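Local coordinates for protein enoyl-CoA hydratase subunit II (Geobacillus kaustophilus, PDB 2EJ5) that probably hydrates the double bond of enoyl-CoA thioesters, as a crotonase-family lyase likely to act in phenylacetic acid breakdown, at residues N19-D22 and Q23-F27; K164-A167 and E168-A171. One frame throughout, in Å; residues are numbered along the deposited sequence.

Interaction 1. Residues N19-D22 and Q23-F27; sequences NRPD and QLNAF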
loop_
_atom_site.group_PDB
_atom_site.type_symbol
_atom_site.label_atom_id
_atom_site.label_comp_id
_atom_site.label_asym_id
_atom_site.label_seq_id
_atom_site.Cartn_x
_atom_site.Cartn_y
_atom_site.Cartn_z
ATOM N N ASN A 19 -10.523 26.921 -15.030
ATOM C CA ASN A 19 -11.537 27.831 -15.596
ATOM C C ASN A 19 -11.669 27.820 -17.142
ATOM O O ASN A 19 -11.438 28.823 -17.804
ATOM C CB ASN A 19 -11.268 29.240 -15.046
ATOM C CG ASN A 19 -12.490 30.150 -15.070
ATOM O OD1 ASN A 19 -13.617 29.692 -15.218
ATOM N ND2 ASN A 19 -12.258 31.459 -14.885
ATOM N N ARG A 20 -12.035 26.664 -17.702
ATOM C CA ARG A 20 -12.412 26.528 -19.110
ATOM C C ARG A 20 -13.696 25.733 -19.077
ATOM O O ARG A 20 -13.774 24.634 -19.607
ATOM C CB ARG A 20 -11.317 25.834 -19.944
ATOM C CG ARG A 20 -10.048 26.692 -20.092
ATOM C CD ARG A 20 -8.967 26.047 -20.966
ATOM N NE ARG A 20 -9.307 26.001 -22.393
ATOM C CZ ARG A 20 -9.563 24.888 -23.071
ATOM N NH1 ARG A 20 -9.512 23.706 -22.457
ATOM N NH2 ARG A 20 -9.882 24.942 -24.372
ATOM N N PRO A 21 -14.721 26.296 -18.432
ATOM C CA PRO A 21 -15.938 25.537 -18.202
ATOM C C PRO A 21 -16.570 24.978 -19.474
ATOM O O PRO A 21 -17.125 23.891 -19.431
ATOM C CB PRO A 21 -16.863 26.534 -17.460
ATOM C CG PRO A 21 -16.305 27.881 -17.767
ATOM C CD PRO A 21 -14.814 27.664 -17.890
ATOM N N ASP A 22 -16.498 25.682 -20.606
ATOM C CA ASP A 22 -17.107 25.134 -21.839
ATOM C C ASP A 22 -16.429 23.841 -22.331
ATOM O O ASP A 22 -17.044 23.019 -23.030
ATOM C CB ASP A 22 -17.136 26.166 -22.972
ATOM C CG ASP A 22 -17.621 27.541 -22.520
ATOM O OD1 ASP A 22 -18.328 27.633 -21.492
ATOM O OD2 ASP A 22 -17.281 28.533 -23.208
ATOM N N GLN A 23 -15.164 23.661 -21.970
ATOM C CA GLN A 23 -14.440 22.449 -22.344
ATOM C C GLN A 23 -14.177 21.555 -21.113
ATOM O O GLN A 23 -13.229 20.767 -21.109
ATOM C CB GLN A 23 -13.130 22.830 -23.028
ATOM C CG GLN A 23 -13.285 23.795 -24.248
ATOM C CD GLN A 23 -13.394 25.262 -23.853
ATOM O OE1 GLN A 23 -12.832 25.707 -22.841
ATOM N NE2 GLN A 23 -14.116 26.031 -24.662
ATOM N N LEU A 24 -15.025 21.699 -20.084
ATOM C CA LEU A 24 -14.975 20.896 -18.853
ATOM C C LEU A 24 -13.610 21.012 -18.165
ATOM O O LEU A 24 -13.064 20.022 -17.629
ATOM C CB LEU A 24 -15.355 19.428 -19.137
ATOM C CG LEU A 24 -16.706 19.091 -19.788
ATOM C CD1 LEU A 24 -16.780 17.632 -20.240
ATOM C CD2 LEU A 24 -17.876 19.426 -18.882
ATOM N N ASN A 25 -13.066 22.231 -18.219
ATOM C CA ASN A 25 -11.785 22.609 -17.626
ATOM C C ASN A 25 -10.599 21.738 -18.135
ATOM O O ASN A 25 -9.624 21.500 -17.426
ATOM C CB ASN A 25 -11.908 22.675 -16.082
ATOM C CG ASN A 25 -13.139 23.482 -15.638
ATOM O OD1 ASN A 25 -13.359 24.590 -16.137
ATOM N ND2 ASN A 25 -13.964 22.916 -14.754
ATOM N N ALA A 26 -10.695 21.294 -19.383
ATOM C CA ALA A 26 -9.635 20.482 -19.969
ATOM C C ALA A 26 -8.355 21.297 -20.092
ATOM O O ALA A 26 -8.387 22.533 -20.303
ATOM C CB ALA A 26 -10.066 19.879 -21.278
ATOM N N PHE A 27 -7.227 20.629 -19.861
ATOM C CA PHE A 27 -5.938 21.293 -19.848
ATOM C C PHE A 27 -5.496 21.734 -21.244
ATOM O O PHE A 27 -5.655 20.994 -22.220
ATOM C CB PHE A 27 -4.858 20.360 -19.323
ATOM C CG PHE A 27 -4.922 20.120 -17.847
ATOM C CD1 PHE A 27 -4.569 21.122 -16.949
ATOM C CD2 PHE A 27 -5.286 18.870 -17.358
ATOM C CE1 PHE A 27 -4.617 20.888 -15.558
ATOM C CE2 PHE A 27 -5.326 18.636 -15.977
ATOM C CZ PHE A 27 -4.978 19.645 -15.095
#
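The side-chain amide of Gln23 lies over the guanidinium of Arg20, OE1 placed above the centre of the group and 3.4 Å from CZ of Arg20. This is the turn, Asn-Arg-Pro to Asn-Ala in sequence, that in this crotonase-fold chain leads from strand 13-18 towards helix 29-44. The two planes are only 25° apart, but the geometry is wrong for a hydrogen bond, so the amide oxygen simply rests against the positive face; a bend at chi2 (83°) folds the Gln23 chain back to put it there. At the edge of the same guanidinium, NH1 of Arg20 gives a hydrogen bond of 2.7 Å to O of Ala26, which lies near the guanidinium plane, and NH1 also makes a salt bridge with Asp65. Cut back to an alanine, this position would probably leave Asp65 and the Ala26 carbonyl without their mate and the Gln23 amide free to turn. The carbonyl of Arg20 is gripped twice, from opposite faces: O of Arg20 accepts from N of Gln23 at 2.9 Å and from N of Asn25 at 2.9 Å. Positive phi at both Leu24 and Asn25 brings the chain round for the second bond. Buried Asn25 ties the turn to a neighbouring loop, ND2 donating to the carbonyls of Ala56 and Phe60, while OD1 of Asn25 takes N of Arg20 on an in-plane lone pair at 2.9 Å.

Interaction 2. Residues K164-A167 and E168-A171; sequences KVTA and EEAA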
loop_
_atom_site.group_PDB
_atom_site.type_symbol
_atom_site.label_atom_id
_atom_site.label_comp_id
_atom_site.label_asym_id
_atom_site.label_seq_id
_atom_site.Cartn_x
_atom_site.Cartn_y
_atom_site.Cartn_z
ATOM N N LYS A 164 -15.510 3.875 -15.147
ATOM C CA LYS A 164 -15.841 5.058 -14.356
ATOM C C LYS A 164 -16.351 4.676 -12.946
ATOM O O LYS A 164 -17.084 3.718 -12.789
ATOM C CB LYS A 164 -16.872 5.908 -15.110
ATOM C CG LYS A 164 -17.377 7.120 -14.338
ATOM C CD LYS A 164 -18.610 7.726 -15.028
ATOM C CE LYS A 164 -18.236 8.914 -15.920
ATOM N NZ LYS A 164 -19.413 9.835 -16.208
ATOM N N VAL A 165 -15.948 5.433 -11.932
ATOM C CA VAL A 165 -16.424 5.176 -10.572
ATOM C C VAL A 165 -17.236 6.345 -10.039
ATOM O O VAL A 165 -16.881 7.496 -10.245
ATOM C CB VAL A 165 -15.297 4.794 -9.567
ATOM C CG1 VAL A 165 -14.711 3.411 -9.902
ATOM C CG2 VAL A 165 -14.203 5.801 -9.559
ATOM N N THR A 166 -18.316 6.030 -9.334
ATOM C CA THR A 166 -19.140 7.058 -8.709
ATOM C C THR A 166 -18.447 7.611 -7.450
ATOM O O THR A 166 -17.410 7.071 -7.020
ATOM C CB THR A 166 -20.492 6.489 -8.342
ATOM O OG1 THR A 166 -20.299 5.446 -7.388
ATOM C CG2 THR A 166 -21.188 5.906 -9.618
ATOM N N ALA A 167 -18.968 8.715 -6.910
ATOM C CA ALA A 167 -18.423 9.311 -5.673
ATOM C C ALA A 167 -18.415 8.265 -4.560
ATOM O O ALA A 167 -17.417 8.109 -3.865
ATOM C CB ALA A 167 -19.244 10.557 -5.242
ATOM N N GLU A 168 -19.509 7.516 -4.418
ATOM C CA GLU A 168 -19.594 6.585 -3.288
ATOM C C GLU A 168 -18.680 5.386 -3.507
ATOM O O GLU A 168 -18.113 4.884 -2.564
ATOM C CB GLU A 168 -21.028 6.174 -2.978
ATOM C CG GLU A 168 -21.919 7.355 -2.444
ATOM C CD GLU A 168 -21.680 7.743 -0.957
ATOM O OE1 GLU A 168 -20.851 7.135 -0.239
ATOM O OE2 GLU A 168 -22.369 8.675 -0.496
ATOM N N GLU A 169 -18.521 4.975 -4.763
ATOM C CA GLU A 169 -17.576 3.914 -5.121
ATOM C C GLU A 169 -16.139 4.360 -4.895
ATOM O O GLU A 169 -15.354 3.587 -4.349
ATOM C CB GLU A 169 -17.780 3.401 -6.556
ATOM C CG GLU A 169 -19.181 2.830 -6.802
ATOM C CD GLU A 169 -19.518 2.610 -8.276
ATOM O OE1 GLU A 169 -18.885 3.210 -9.160
ATOM O OE2 GLU A 169 -20.444 1.822 -8.554
ATOM N N ALA A 170 -15.809 5.599 -5.268
ATOM C CA ALA A 170 -14.504 6.189 -4.933
ATOM C C ALA A 170 -14.259 6.207 -3.416
ATOM O O ALA A 170 -13.158 5.861 -2.942
ATOM C CB ALA A 170 -14.376 7.600 -5.510
ATOM N N ALA A 171 -15.267 6.625 -2.646
ATOM C CA ALA A 171 -15.117 6.572 -1.192
ATOM C C ALA A 171 -14.821 5.151 -0.686
ATOM O O ALA A 171 -13.936 4.985 0.166
ATOM C CB ALA A 171 -16.336 7.228 -0.463
#
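A capping box opens helix 167-173, with Thr166 as N-cap and Glu169 three residues on, each side chain taking the other's backbone N-H. OE1 of Glu169 accepts from N of Thr166 at 2.9 Å, in a nearly straight bond (174°) whose donor comes from above the carboxylate plane. In return, OG1 of Thr166 accepts from N of Glu169 at the longer distance of 3.2 Å. With chi1 at 62°, OG1 of Thr166 stands between its own backbone N and carbonyl carbon, facing the first turn of the helix. CG of Glu169 comes within 2.9 Å of OG1 of Thr166, so short that its exact value is doubtful. Beyond CG the Glu169 chain runs extended, which carries its carboxylate back past the threonine to the N-H before the helix. There the chain is leaving a short, weakly bonded strand about 165-166, at the edge of the small sheet with 126-128 and 104-106, and Val165 pairs through its backbone with Phe127. A negative carboxylate at this helix start would probably be favoured by the dipole. The helical ladder begins at once: N of Ala170 reaches O of Thr166 at 2.8 Å, and N of Ala171 reaches O of Ala167 at 2.9 Å. Ala170 also touches Phe127 of strand 126-128, with CG2 of Val165 only loosely against CB of Ala170 at 4.4 Å; Ala167 and Ala171 touch Val179 of strand 178-180.

Interactions 1 and 2 are separate local turns, their centres 22 Å apart and their nearest atoms about 9 Å apart, and they share no helix or strand. Both are partly buried. Residues 19-27 follow strand 13-18 of the main six-stranded sheet, while 164-171 leave the edge of the small sheet and enter a helix. The chemistry differs accordingly: interaction 1 has no more than a short 3-10 segment, and an asparagine amide and an arginine tie its irregular backbone together and reach other loops, whereas interaction 2 exchanges two side-chain bonds across exposed Thr166 and Glu169 and leaves the rest to helical bonding, with buried alanines against neighbouring strands.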